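Local coordinates for protein malonyl CoA-ACP transacylase (PDB 3K89) that probably transfers the malonyl group from malonyl-CoA to holo-acyl carrier protein, the step that supplies malonyl-ACP for fatty acid synthesis, at residues 7-12 with 89-94; 134-139 with 168-173; 230-235 with 246-251. One frame throughout, in Å; residues are numbered along the deposited sequence.

Contact 1. Residues 7-12 with 89-94; sequences AFVFPG and LLAGHS
Phe-8 is gripped through both its backbone polar atoms by strand 89-92: its N donates to Leu-89 O at 3.2 Å, and its O receives Ala-91 N at 3.1 Å. Phe-10 ends the pairing: its N bonds to Ala-91 O, and its O takes the N of His-93, the first residue past strand 89-92, at 3.0 Å, the latter nearly in line with the C=O bond. The bond from Phe-10 N is the more bent, 136° at the hydrogen, and meets Ala-91 O in the carbonyl plane on a lone pair. Ala-91 O also receives a CA-H...O contact from Val-9 CA at 3.1 Å. Among the side chains, Leu-90 does most of the bridging. With CG anti to the carbonyl carbon (chi1 -49°), it brings CD2 within 3.8 Å of Phe-8 CB and 4.1 Å of Phe-10 CE1, meeting the latter ring at its edge. On the other face, Val-9 CG1 lies 4.4 Å from Ala-91 CB. Helix 95-103 packs against Phe-10 and Leu-90, and Ser-94 OG is hydrogen-bonded to His-203 NE2 and Arg-119 NH2. Gly-92, Ser-94 and Gly-96 fit a GxSxG nucleophile elbow, with phi positive (61°) at Ser-94, the predicted active-site serine. The bond from His-93 N to Phe-10 O thus fixes the backbone immediately before the probable nucleophile to a central strand of the parallel sheet.

Contact 2. Residues 134-139 with 168-173; sequences MAAVLG and QIVIGG
Met-134 folds its thioether over the Gly-172 backbone, SD lying 3.5 Å from Gly-172 CA. Bends at chi2 (-82°) and chi3 (-78°) turn the chain back over the neighbouring strand and carry CE to within 3.7 Å of Val-170 CG1, the two side chains crossing at about a right angle. Gly-172, having no side chain, leaves the sulfur room to lie this close. Further along the same face, Ala-136 CB faces Val-170 CG2. At the strand end, Leu-138 and Gln-168 run side by side, with CD1 of Leu-138 3.7 Å from CG of Gln-168. The opposite face is wholly aliphatic: Ala-135 CB rests 4.1 Å from Ile-171 CG1, and Val-137 CG2 looks toward Ile-171 CD1. Between the faces, two antiparallel hydrogen-bonded pairs join the backbones. Ala-135 N reaches Ile-171 O at 2.9 Å and Ile-171 N returns to Ala-135 O; Val-137 and Ile-169 exchange bonds likewise, Val-137 N to Ile-169 O being 2.8 Å. These strands are the middle of a mixed sheet, with 193-195 bonded beyond 134-138 and 158-165 beyond 168-172. Helices 142-152 and 175-187 cover the face of Ala-135, Val-137 and Ile-171, whereas Met-134 on the other face touches Ser-202 and lies about 5 Å, side chain to side chain, from the predicted active-site His-203.

Contact 3. Residues 230-235 with 246-251; sequences VVQNVD and RQALVE
Ala-248 is the first residue of 246-251 to meet segment 230-235, and it does so twice. Its CB faces the terminal amide of Gln-232, whose CD is 3.8 Å away, and also touches Val-234 CG1 at 4.0 Å. Its carbonyl O accepts a hydrogen bond of 2.9 Å from water 1, which in turn accepts one of 2.9 Å from Val-234 N. This single water is the polar link between the segments, which share no direct hydrogen bond. Leu-249 comes next, its side chain crossing that of Gln-232 at about a right angle. Glu-251, one turn on from Gln-247, offers its CB to Val-234 CG2 at 3.8 Å. Having CG2 anti to the backbone N, with CG1 in the crowded position (chi1 66°), Val-234 turns one methyl to Ala-248 and the other to Glu-251. The carboxylate of Glu-251 is held by Gln-247 NE2, 2.9 Å from OE2, on the anti side and 33° out of its plane. Helix 242-254 thus packs on the chain around the short strand 231-232; Leu-249 also reaches helices 95-103 and 208-219, while Val-231 and Asn-233 lean on helix 259-268.

In the fold
From the N terminus, strand 6-10 waits through a largely helical excursion until 89-94 pairs beside it, and contact 1 closes there in the parallel sheet. The chain then passes through helices 95-103 and 109-126 into the mixed sheet, where contact 2 closes a loop of 28 residues containing helix 142-152 and the whole of strand 158-165. Returning to the larger part of the fold, it forms contact 3 across only ten residues. The three loops follow in series, without nesting or crossing. Contacts 1 and 3 touch directly: Asn-233 OD1 accepts Ser-94 N, and Val-231 N bonds to Leu-90 O. Contact 2 stands apart, its centre about 20 Å from that of contact 1.

Contact 1. Residues 7-12 with 89-94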
ATOM      1  N   ALA A   7     -11.758  -1.341  11.267  1.00 14.46           N
ATOM      2  CA  ALA A   7     -11.221  -1.654   9.939  1.00 13.58           C
ATOM      3  C   ALA A   7      -9.752  -2.058  10.076  1.00 12.78           C
ATOM      4  O   ALA A   7      -9.084  -1.692  11.048  1.00 12.49           O
ATOM      5  CB  ALA A   7     -11.347  -0.465   8.993  1.00 13.79           C
ATOM      6  N   PHE A   8      -9.262  -2.821   9.102  1.00 11.58           N
ATOM      7  CA  PHE A   8      -7.830  -3.126   9.002  1.00 10.94           C
ATOM      8  C   PHE A   8      -7.324  -2.469   7.727  1.00 10.79           C
ATOM      9  O   PHE A   8      -8.026  -2.481   6.704  1.00 10.89           O
ATOM     10  CB  PHE A   8      -7.592  -4.632   8.907  1.00 11.05           C
ATOM     11  CG  PHE A   8      -7.356  -5.303  10.231  1.00 10.57           C
ATOM     12  CD1 PHE A   8      -8.135  -4.976  11.343  1.00 12.55           C
ATOM     13  CD2 PHE A   8      -6.387  -6.294  10.350  1.00 11.93           C
ATOM     14  CE1 PHE A   8      -7.913  -5.619  12.564  1.00 13.98           C
ATOM     15  CE2 PHE A   8      -6.160  -6.944  11.560  1.00 13.42           C
ATOM     16  CZ  PHE A   8      -6.926  -6.602  12.670  1.00 13.27           C
ATOM     17  N   VAL A   9      -6.121  -1.897   7.810  1.00  9.80           N
ATOM     18  CA  VAL A   9      -5.439  -1.314   6.625  1.00  9.73           C
ATOM     19  C   VAL A   9      -4.080  -1.982   6.471  1.00  9.61           C
ATOM     20  O   VAL A   9      -3.452  -2.342   7.466  1.00 10.05           O
ATOM     21  CB  VAL A   9      -5.298   0.237   6.672  1.00 10.05           C
ATOM     22  CG1 VAL A   9      -6.683   0.920   6.644  1.00 11.30           C
ATOM     23  CG2 VAL A   9      -4.481   0.713   7.870  1.00  9.55           C
ATOM     24  N   PHE A  10      -3.622  -2.126   5.220  1.00  9.42           N
ATOM     25  CA  PHE A  10      -2.386  -2.859   4.955  1.00  9.17           C
ATOM     26  C   PHE A  10      -1.386  -1.958   4.259  1.00  8.84           C
ATOM     27  O   PHE A  10      -1.741  -1.254   3.316  1.00  8.81           O
ATOM     28  CB  PHE A  10      -2.691  -4.090   4.095  1.00  8.62           C
ATOM     29  CG  PHE A  10      -3.680  -5.030   4.740  1.00  9.27           C
ATOM     30  CD1 PHE A  10      -5.061  -4.827   4.591  1.00 10.58           C
ATOM     31  CD2 PHE A  10      -3.224  -6.083   5.540  1.00 11.95           C
ATOM     32  CE1 PHE A  10      -5.983  -5.704   5.239  1.00  9.49           C
ATOM     33  CE2 PHE A  10      -4.122  -6.969   6.164  1.00 11.43           C
ATOM     34  CZ  PHE A  10      -5.506  -6.767   6.024  1.00  9.58           C
ATOM     35  N   PRO A  11      -0.137  -1.950   4.752  1.00  9.27           N
ATOM     36  CA  PRO A  11       0.871  -1.034   4.214  1.00  9.46           C
ATOM     37  C   PRO A  11       1.474  -1.457   2.881  1.00  9.63           C
ATOM     38  O   PRO A  11       1.375  -2.610   2.472  1.00  9.68           O
ATOM     39  CB  PRO A  11       1.961  -1.053   5.288  1.00 10.65           C
ATOM     40  CG  PRO A  11       1.881  -2.434   5.831  1.00 10.94           C
ATOM     41  CD  PRO A  11       0.387  -2.743   5.879  1.00  9.80           C
ATOM     42  N   GLY A  12       2.123  -0.496   2.231  1.00  9.88           N
ATOM     43  CA  GLY A  12       2.728  -0.752   0.931  1.00 10.11           C
ATOM     44  C   GLY A  12       4.160  -0.257   0.909  1.00 10.03           C
ATOM     45  O   GLY A  12       4.778  -0.045   1.960  1.00 10.27           O
ATOM     46  N   LEU A  89     -14.516  -3.687   7.519  1.00 14.55           N
ATOM     47  CA  LEU A  89     -14.006  -3.202   6.230  1.00 13.06           C
ATOM     48  C   LEU A  89     -12.485  -3.285   6.197  1.00 12.37           C
ATOM     49  O   LEU A  89     -11.847  -3.242   7.243  1.00 12.32           O
ATOM     50  CB  LEU A  89     -14.420  -1.753   6.019  1.00 13.23           C
ATOM     51  CG  LEU A  89     -15.913  -1.443   5.849  1.00 14.13           C
ATOM     52  CD1 LEU A  89     -16.181   0.047   5.971  1.00 15.11           C
ATOM     53  CD2 LEU A  89     -16.454  -1.986   4.521  1.00 16.70           C
ATOM     54  N   LEU A  90     -11.936  -3.392   4.986  1.00 11.53           N
ATOM     55  CA  LEU A  90     -10.486  -3.411   4.743  1.00 11.27           C
ATOM     56  C   LEU A  90     -10.108  -2.353   3.705  1.00 10.99           C
ATOM     57  O   LEU A  90     -10.934  -1.936   2.887  1.00 11.81           O
ATOM     58  CB  LEU A  90     -10.057  -4.771   4.188  1.00 10.44           C
ATOM     59  CG  LEU A  90     -10.527  -6.031   4.912  1.00 10.08           C
ATOM     60  CD1 LEU A  90     -10.078  -7.258   4.122  1.00 12.18           C
ATOM     61  CD2 LEU A  90      -9.956  -6.104   6.313  1.00 11.01           C
ATOM     62  N   ALA A  91      -8.847  -1.924   3.741  1.00 10.13           N
ATOM     63  CA  ALA A  91      -8.259  -1.125   2.657  1.00  9.95           C
ATOM     64  C   ALA A  91      -6.740  -1.294   2.729  1.00  9.52           C
ATOM     65  O   ALA A  91      -6.214  -1.799   3.709  1.00  9.84           O
ATOM     66  CB  ALA A  91      -8.646   0.348   2.775  1.00 10.77           C
ATOM     67  N   GLY A  92      -6.028  -0.882   1.695  1.00  9.43           N
ATOM     68  CA  GLY A  92      -4.572  -0.920   1.788  1.00  8.39           C
ATOM     69  C   GLY A  92      -3.982   0.037   0.805  1.00  8.71           C
ATOM     70  O   GLY A  92      -4.651   0.402  -0.162  1.00  9.61           O
ATOM     71  N   HIS A  93      -2.735   0.425   1.036  1.00  8.91           N
ATOM     72  CA  HIS A  93      -2.131   1.478   0.255  1.00  9.15           C
ATOM     73  C   HIS A  93      -1.328   0.888  -0.889  1.00  9.47           C
ATOM     74  O   HIS A  93      -0.291   0.282  -0.651  1.00  9.03           O
ATOM     75  CB  HIS A  93      -1.246   2.334   1.167  1.00 10.63           C
ATOM     76  CG  HIS A  93      -0.860   3.647   0.563  1.00 10.79           C
ATOM     77  ND1 HIS A  93      -0.059   3.741  -0.557  1.00 10.78           N
ATOM     78  CD2 HIS A  93      -1.163   4.914   0.924  1.00 12.44           C
ATOM     79  CE1 HIS A  93       0.114   5.017  -0.864  1.00 11.81           C
ATOM     80  NE2 HIS A  93      -0.556   5.753   0.015  1.00 12.23           N
ATOM     81  N   SER A  94      -1.863   1.037  -2.108  1.00  8.48           N
ATOM     82  CA  SER A  94      -1.224   0.574  -3.355  1.00  8.57           C
ATOM     83  C   SER A  94      -1.032  -0.953  -3.313  1.00  7.84           C
ATOM     84  O   SER A  94      -1.990  -1.695  -3.494  1.00  7.78           O
ATOM     85  CB  SER A  94       0.083   1.330  -3.582  1.00  9.87           C
ATOM     86  OG  SER A  94       0.603   1.027  -4.876  1.00  9.75           O
TER

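Contact 2. Residues 134-139 with 168-173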
ATOM      1  N   MET A 134       9.727   9.971  -7.741  1.00 15.73           N
ATOM      2  CA  MET A 134       8.627  10.369  -6.864  1.00 16.29           C
ATOM      3  C   MET A 134       9.134  11.313  -5.798  1.00 16.70           C
ATOM      4  O   MET A 134      10.279  11.209  -5.387  1.00 16.86           O
ATOM      5  CB  MET A 134       8.027   9.149  -6.174  1.00 16.43           C
ATOM      6  CG  MET A 134       7.641   8.050  -7.128  1.00 17.77           C
ATOM      7  SD  MET A 134       6.032   8.325  -7.877  1.00 26.32           S
ATOM      8  CE  MET A 134       4.815   7.860  -6.620  1.00 20.25           C
ATOM      9  N   ALA A 135       8.276  12.227  -5.346  1.00 16.99           N
ATOM     10  CA  ALA A 135       8.640  13.155  -4.284  1.00 17.13           C
ATOM     11  C   ALA A 135       7.483  13.428  -3.340  1.00 17.50           C
ATOM     12  O   ALA A 135       6.342  13.599  -3.764  1.00 17.31           O
ATOM     13  CB  ALA A 135       9.157  14.494  -4.883  1.00 16.97           C
ATOM     14  N   ALA A 136       7.783  13.478  -2.049  1.00 18.01           N
ATOM     15  CA  ALA A 136       6.762  13.843  -1.081  1.00 18.97           C
ATOM     16  C   ALA A 136       6.798  15.350  -0.883  1.00 19.69           C
ATOM     17  O   ALA A 136       7.882  15.951  -0.775  1.00 20.66           O
ATOM     18  CB  ALA A 136       6.998  13.119   0.236  1.00 19.09           C
ATOM     19  N   VAL A 137       5.616  15.957  -0.860  1.00 20.18           N
ATOM     20  CA  VAL A 137       5.485  17.394  -0.631  1.00 21.00           C
ATOM     21  C   VAL A 137       4.659  17.524   0.638  1.00 22.09           C
ATOM     22  O   VAL A 137       3.506  17.044   0.706  1.00 22.03           O
ATOM     23  CB  VAL A 137       4.811  18.118  -1.812  1.00 20.55           C
ATOM     24  CG1 VAL A 137       4.733  19.633  -1.563  1.00 20.92           C
ATOM     25  CG2 VAL A 137       5.550  17.838  -3.106  1.00 21.03           C
ATOM     26  N   LEU A 138       5.253  18.162   1.646  1.00 23.23           N
ATOM     27  CA  LEU A 138       4.694  18.203   2.989  1.00 25.11           C
ATOM     28  C   LEU A 138       4.251  19.614   3.358  1.00 25.99           C
ATOM     29  O   LEU A 138       4.964  20.588   3.090  1.00 26.25           O
ATOM     30  CB  LEU A 138       5.717  17.694   4.021  1.00 25.27           C
ATOM     31  CG  LEU A 138       6.370  16.304   3.884  1.00 26.60           C
ATOM     32  CD1 LEU A 138       5.331  15.212   3.649  1.00 28.96           C
ATOM     33  CD2 LEU A 138       7.434  16.260   2.794  1.00 29.87           C
ATOM     34  N   GLY A 139       3.063  19.712   3.944  1.00 26.84           N
ATOM     35  CA  GLY A 139       2.559  20.970   4.498  1.00 28.25           C
ATOM     36  C   GLY A 139       2.078  22.003   3.497  1.00 29.24           C
ATOM     37  O   GLY A 139       1.850  23.160   3.866  1.00 30.04           O
ATOM     38  N   GLN A 168       0.121  16.073   2.987  1.00 21.88           N
ATOM     39  CA  GLN A 168       1.055  15.141   2.353  1.00 20.70           C
ATOM     40  C   GLN A 168       0.534  14.656   1.007  1.00 19.49           C
ATOM     41  O   GLN A 168      -0.459  13.928   0.936  1.00 18.83           O
ATOM     42  CB  GLN A 168       1.447  13.931   3.222  1.00 21.01           C
ATOM     43  CG  GLN A 168       2.549  13.120   2.475  1.00 21.66           C
ATOM     44  CD  GLN A 168       3.001  11.824   3.133  1.00 23.61           C
ATOM     45  OE1 GLN A 168       3.224  11.749   4.353  1.00 25.51           O
ATOM     46  NE2 GLN A 168       3.192  10.802   2.305  1.00 20.00           N
ATOM     47  N   ILE A 169       1.211  15.076  -0.052  1.00 18.16           N
ATOM     48  CA  ILE A 169       0.948  14.566  -1.396  1.00 18.35           C
ATOM     49  C   ILE A 169       2.259  14.068  -1.948  1.00 16.94           C
ATOM     50  O   ILE A 169       3.311  14.698  -1.762  1.00 17.01           O
ATOM     51  CB  ILE A 169       0.384  15.644  -2.350  1.00 18.03           C
ATOM     52  CG1 ILE A 169      -0.986  16.121  -1.902  1.00 21.26           C
ATOM     53  CG2 ILE A 169       0.291  15.122  -3.781  1.00 20.00           C
ATOM     54  CD1 ILE A 169      -1.540  17.180  -2.846  1.00 24.58           C
ATOM     55  N   VAL A 170       2.213  12.917  -2.601  1.00 15.21           N
ATOM     56  CA  VAL A 170       3.371  12.442  -3.318  1.00 13.74           C
ATOM     57  C   VAL A 170       3.108  12.700  -4.794  1.00 13.74           C
ATOM     58  O   VAL A 170       2.046  12.357  -5.318  1.00 12.74           O
ATOM     59  CB  VAL A 170       3.623  10.940  -3.039  1.00 13.62           C
ATOM     60  CG1 VAL A 170       4.789  10.409  -3.891  1.00 13.56           C
ATOM     61  CG2 VAL A 170       3.916  10.734  -1.577  1.00 13.52           C
ATOM     62  N   ILE A 171       4.071  13.330  -5.460  1.00 12.63           N
ATOM     63  CA  ILE A 171       4.006  13.525  -6.906  1.00 12.60           C
ATOM     64  C   ILE A 171       4.976  12.575  -7.591  1.00 12.62           C
ATOM     65  O   ILE A 171       5.902  12.083  -6.954  1.00 13.31           O
ATOM     66  CB  ILE A 171       4.320  14.996  -7.324  1.00 12.45           C
ATOM     67  CG1 ILE A 171       5.767  15.384  -6.984  1.00 13.71           C
ATOM     68  CG2 ILE A 171       3.339  15.962  -6.646  1.00 13.67           C
ATOM     69  CD1 ILE A 171       6.121  16.819  -7.431  1.00 14.90           C
ATOM     70  N   GLY A 172       4.713  12.280  -8.854  1.00 12.65           N
ATOM     71  CA  GLY A 172       5.555  11.347  -9.576  1.00 12.26           C
ATOM     72  C   GLY A 172       5.473  11.504 -11.071  1.00 11.90           C
ATOM     73  O   GLY A 172       4.572  12.161 -11.592  1.00 12.42           O
ATOM     74  N   GLY A 173       6.410  10.865 -11.764  1.00 11.61           N
ATOM     75  CA  GLY A 173       6.403  10.867 -13.220  1.00 12.10           C
ATOM     76  C   GLY A 173       7.824  10.823 -13.746  1.00 13.03           C
ATOM     77  O   GLY A 173       8.705  10.222 -13.118  1.00 13.66           O
TER

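Contact 3. Residues 230-235 with 246-251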
ATOM      1  N   VAL A 230     -13.579  -4.530   0.532  1.00 11.16           N
ATOM      2  CA  VAL A 230     -12.341  -3.756   0.383  1.00 10.45           C
ATOM      3  C   VAL A 230     -12.622  -2.401  -0.273  1.00 10.03           C
ATOM      4  O   VAL A 230     -13.102  -2.323  -1.421  1.00 10.12           O
ATOM      5  CB  VAL A 230     -11.288  -4.559  -0.418  1.00 10.12           C
ATOM      6  CG1 VAL A 230      -9.994  -3.764  -0.562  1.00 10.28           C
ATOM      7  CG2 VAL A 230     -11.008  -5.888   0.264  1.00 10.49           C
ATOM      8  N   VAL A 231     -12.351  -1.338   0.477  1.00  9.83           N
ATOM      9  CA  VAL A 231     -12.418   0.020  -0.068  1.00 10.17           C
ATOM     10  C   VAL A 231     -11.159   0.265  -0.915  1.00 10.27           C
ATOM     11  O   VAL A 231     -10.050   0.241  -0.375  1.00 11.30           O
ATOM     12  CB  VAL A 231     -12.515   1.056   1.068  1.00 10.97           C
ATOM     13  CG1 VAL A 231     -12.554   2.461   0.496  1.00 11.78           C
ATOM     14  CG2 VAL A 231     -13.745   0.779   1.926  1.00 11.12           C
ATOM     15  N   GLN A 232     -11.340   0.474  -2.223  1.00  9.74           N
ATOM     16  CA  GLN A 232     -10.219   0.503  -3.182  1.00  9.66           C
ATOM     17  C   GLN A 232      -9.713   1.920  -3.442  1.00 10.15           C
ATOM     18  O   GLN A 232     -10.460   2.894  -3.357  1.00 10.14           O
ATOM     19  CB  GLN A 232     -10.623  -0.231  -4.450  1.00  9.36           C
ATOM     20  CG  GLN A 232     -10.713  -1.737  -4.192  1.00  9.29           C
ATOM     21  CD  GLN A 232     -10.863  -2.567  -5.448  1.00 11.41           C
ATOM     22  OE1 GLN A 232      -9.870  -2.876  -6.148  1.00 13.94           O
ATOM     23  NE2 GLN A 232     -12.091  -2.985  -5.723  1.00  8.70           N
ATOM     24  N   ASN A 233      -8.417   2.029  -3.717  1.00  9.22           N
ATOM     25  CA  ASN A 233      -7.710   3.310  -3.801  1.00  9.22           C
ATOM     26  C   ASN A 233      -8.135   4.227  -4.932  1.00  9.66           C
ATOM     27  O   ASN A 233      -8.000   5.453  -4.821  1.00  9.63           O
ATOM     28  CB  ASN A 233      -6.195   3.085  -4.036  1.00  8.64           C
ATOM     29  CG  ASN A 233      -5.438   2.435  -2.841  1.00  8.47           C
ATOM     30  OD1 ASN A 233      -4.317   1.971  -3.036  1.00  9.87           O
ATOM     31  ND2 ASN A 233      -5.999   2.452  -1.631  1.00  8.04           N
ATOM     32  N   VAL A 234      -8.546   3.658  -6.065  1.00 10.28           N
ATOM     33  CA  VAL A 234      -8.716   4.506  -7.252  1.00 11.00           C
ATOM     34  C   VAL A 234      -9.850   5.515  -7.017  1.00 11.13           C
ATOM     35  O   VAL A 234      -9.786   6.645  -7.493  1.00 11.59           O
ATOM     36  CB  VAL A 234      -8.925   3.679  -8.544  1.00 10.54           C
ATOM     37  CG1 VAL A 234     -10.253   2.882  -8.525  1.00 11.54           C
ATOM     38  CG2 VAL A 234      -8.858   4.591  -9.784  1.00 13.16           C
ATOM     39  N   ASP A 235     -10.871   5.101  -6.270  1.00 11.55           N
ATOM     40  CA  ASP A 235     -12.042   5.951  -6.073  1.00 12.50           C
ATOM     41  C   ASP A 235     -12.649   5.890  -4.677  1.00 13.30           C
ATOM     42  O   ASP A 235     -13.760   6.410  -4.452  1.00 13.55           O
ATOM     43  CB  ASP A 235     -13.094   5.609  -7.138  1.00 13.17           C
ATOM     44  CG  ASP A 235     -13.580   4.170  -7.054  1.00 13.71           C
ATOM     45  OD1 ASP A 235     -14.539   3.833  -7.791  1.00 17.13           O
ATOM     46  OD2 ASP A 235     -13.036   3.383  -6.250  1.00 12.47           O
ATOM     47  N   ARG A 246     -11.127  -6.176 -10.380  1.00 11.15           N
ATOM     48  CA  ARG A 246      -9.957  -6.170 -11.262  1.00 11.38           C
ATOM     49  C   ARG A 246      -9.794  -4.875 -12.042  1.00 11.37           C
ATOM     50  O   ARG A 246      -8.679  -4.378 -12.155  1.00  9.90           O
ATOM     51  CB  ARG A 246      -9.951  -7.379 -12.192  1.00 11.19           C
ATOM     52  CG  ARG A 246      -9.750  -8.694 -11.430  1.00 10.98           C
ATOM     53  CD  ARG A 246      -9.747  -9.859 -12.384  1.00 11.76           C
ATOM     54  NE  ARG A 246     -11.111 -10.186 -12.815  1.00 12.64           N
ATOM     55  CZ  ARG A 246     -11.513 -10.237 -14.085  1.00 14.63           C
ATOM     56  NH1 ARG A 246     -10.670  -9.987 -15.083  1.00 14.82           N
ATOM     57  NH2 ARG A 246     -12.774 -10.557 -14.348  1.00 13.10           N
ATOM     58  N   GLN A 247     -10.889  -4.322 -12.564  1.00 11.90           N
ATOM     59  CA  GLN A 247     -10.789  -3.058 -13.295  1.00 12.37           C
ATOM     60  C   GLN A 247     -10.271  -1.937 -12.384  1.00 11.70           C
ATOM     61  O   GLN A 247      -9.460  -1.110 -12.805  1.00 11.92           O
ATOM     62  CB  GLN A 247     -12.137  -2.661 -13.925  1.00 12.24           C
ATOM     63  CG  GLN A 247     -12.118  -1.343 -14.745  1.00 15.45           C
ATOM     64  CD  GLN A 247     -11.097  -1.318 -15.879  1.00 19.72           C
ATOM     65  OE1 GLN A 247     -10.671  -2.358 -16.382  1.00 23.11           O
ATOM     66  NE2 GLN A 247     -10.697  -0.115 -16.281  1.00 23.20           N
ATOM     67  N   ALA A 248     -10.726  -1.932 -11.129  1.00 11.21           N
ATOM     68  CA  ALA A 248     -10.262  -0.938 -10.176  1.00 11.17           C
ATOM     69  C   ALA A 248      -8.791  -1.115  -9.841  1.00 10.68           C
ATOM     70  O   ALA A 248      -8.121  -0.123  -9.535  1.00 10.85           O
ATOM     71  CB  ALA A 248     -11.105  -0.963  -8.892  1.00 10.78           C
ATOM     72  N   LEU A 249      -8.283  -2.357  -9.898  1.00 10.50           N
ATOM     73  CA  LEU A 249      -6.852  -2.613  -9.727  1.00 10.04           C
ATOM     74  C   LEU A 249      -6.022  -2.190 -10.943  1.00  9.87           C
ATOM     75  O   LEU A 249      -4.893  -1.702 -10.795  1.00 10.16           O
ATOM     76  CB  LEU A 249      -6.573  -4.093  -9.426  1.00  9.63           C
ATOM     77  CG  LEU A 249      -7.097  -4.569  -8.072  1.00 10.16           C
ATOM     78  CD1 LEU A 249      -7.088  -6.089  -8.043  1.00 10.72           C
ATOM     79  CD2 LEU A 249      -6.251  -4.010  -6.891  1.00 10.36           C
ATOM     80  N   VAL A 250      -6.580  -2.372 -12.135  1.00 10.06           N
ATOM     81  CA  VAL A 250      -5.906  -1.894 -13.348  1.00 10.69           C
ATOM     82  C   VAL A 250      -5.791  -0.358 -13.285  1.00 10.60           C
ATOM     83  O   VAL A 250      -4.697   0.211 -13.434  1.00  9.75           O
ATOM     84  CB  VAL A 250      -6.650  -2.347 -14.619  1.00 10.78           C
ATOM     85  CG1 VAL A 250      -6.099  -1.596 -15.866  1.00 11.84           C
ATOM     86  CG2 VAL A 250      -6.490  -3.853 -14.801  1.00 11.38           C
ATOM     87  N   GLU A 251      -6.922   0.308 -13.058  1.00 10.47           N
ATOM     88  CA  GLU A 251      -6.955   1.761 -12.940  1.00 11.25           C
ATOM     89  C   GLU A 251      -6.089   2.262 -11.800  1.00 11.13           C
ATOM     90  O   GLU A 251      -5.456   3.314 -11.934  1.00 10.82           O
ATOM     91  CB  GLU A 251      -8.382   2.248 -12.753  1.00 12.09           C
ATOM     92  CG  GLU A 251      -9.245   1.999 -13.963  1.00 13.64           C
ATOM     93  CD  GLU A 251     -10.712   2.306 -13.673  1.00 18.50           C
ATOM     94  OE1 GLU A 251     -11.055   2.683 -12.529  1.00 24.45           O
ATOM     95  OE2 GLU A 251     -11.528   2.143 -14.588  1.00 22.59           O
TER
HETATM   96  O   HOH W   1      -8.149   0.825  -6.776  1.00 10.20           O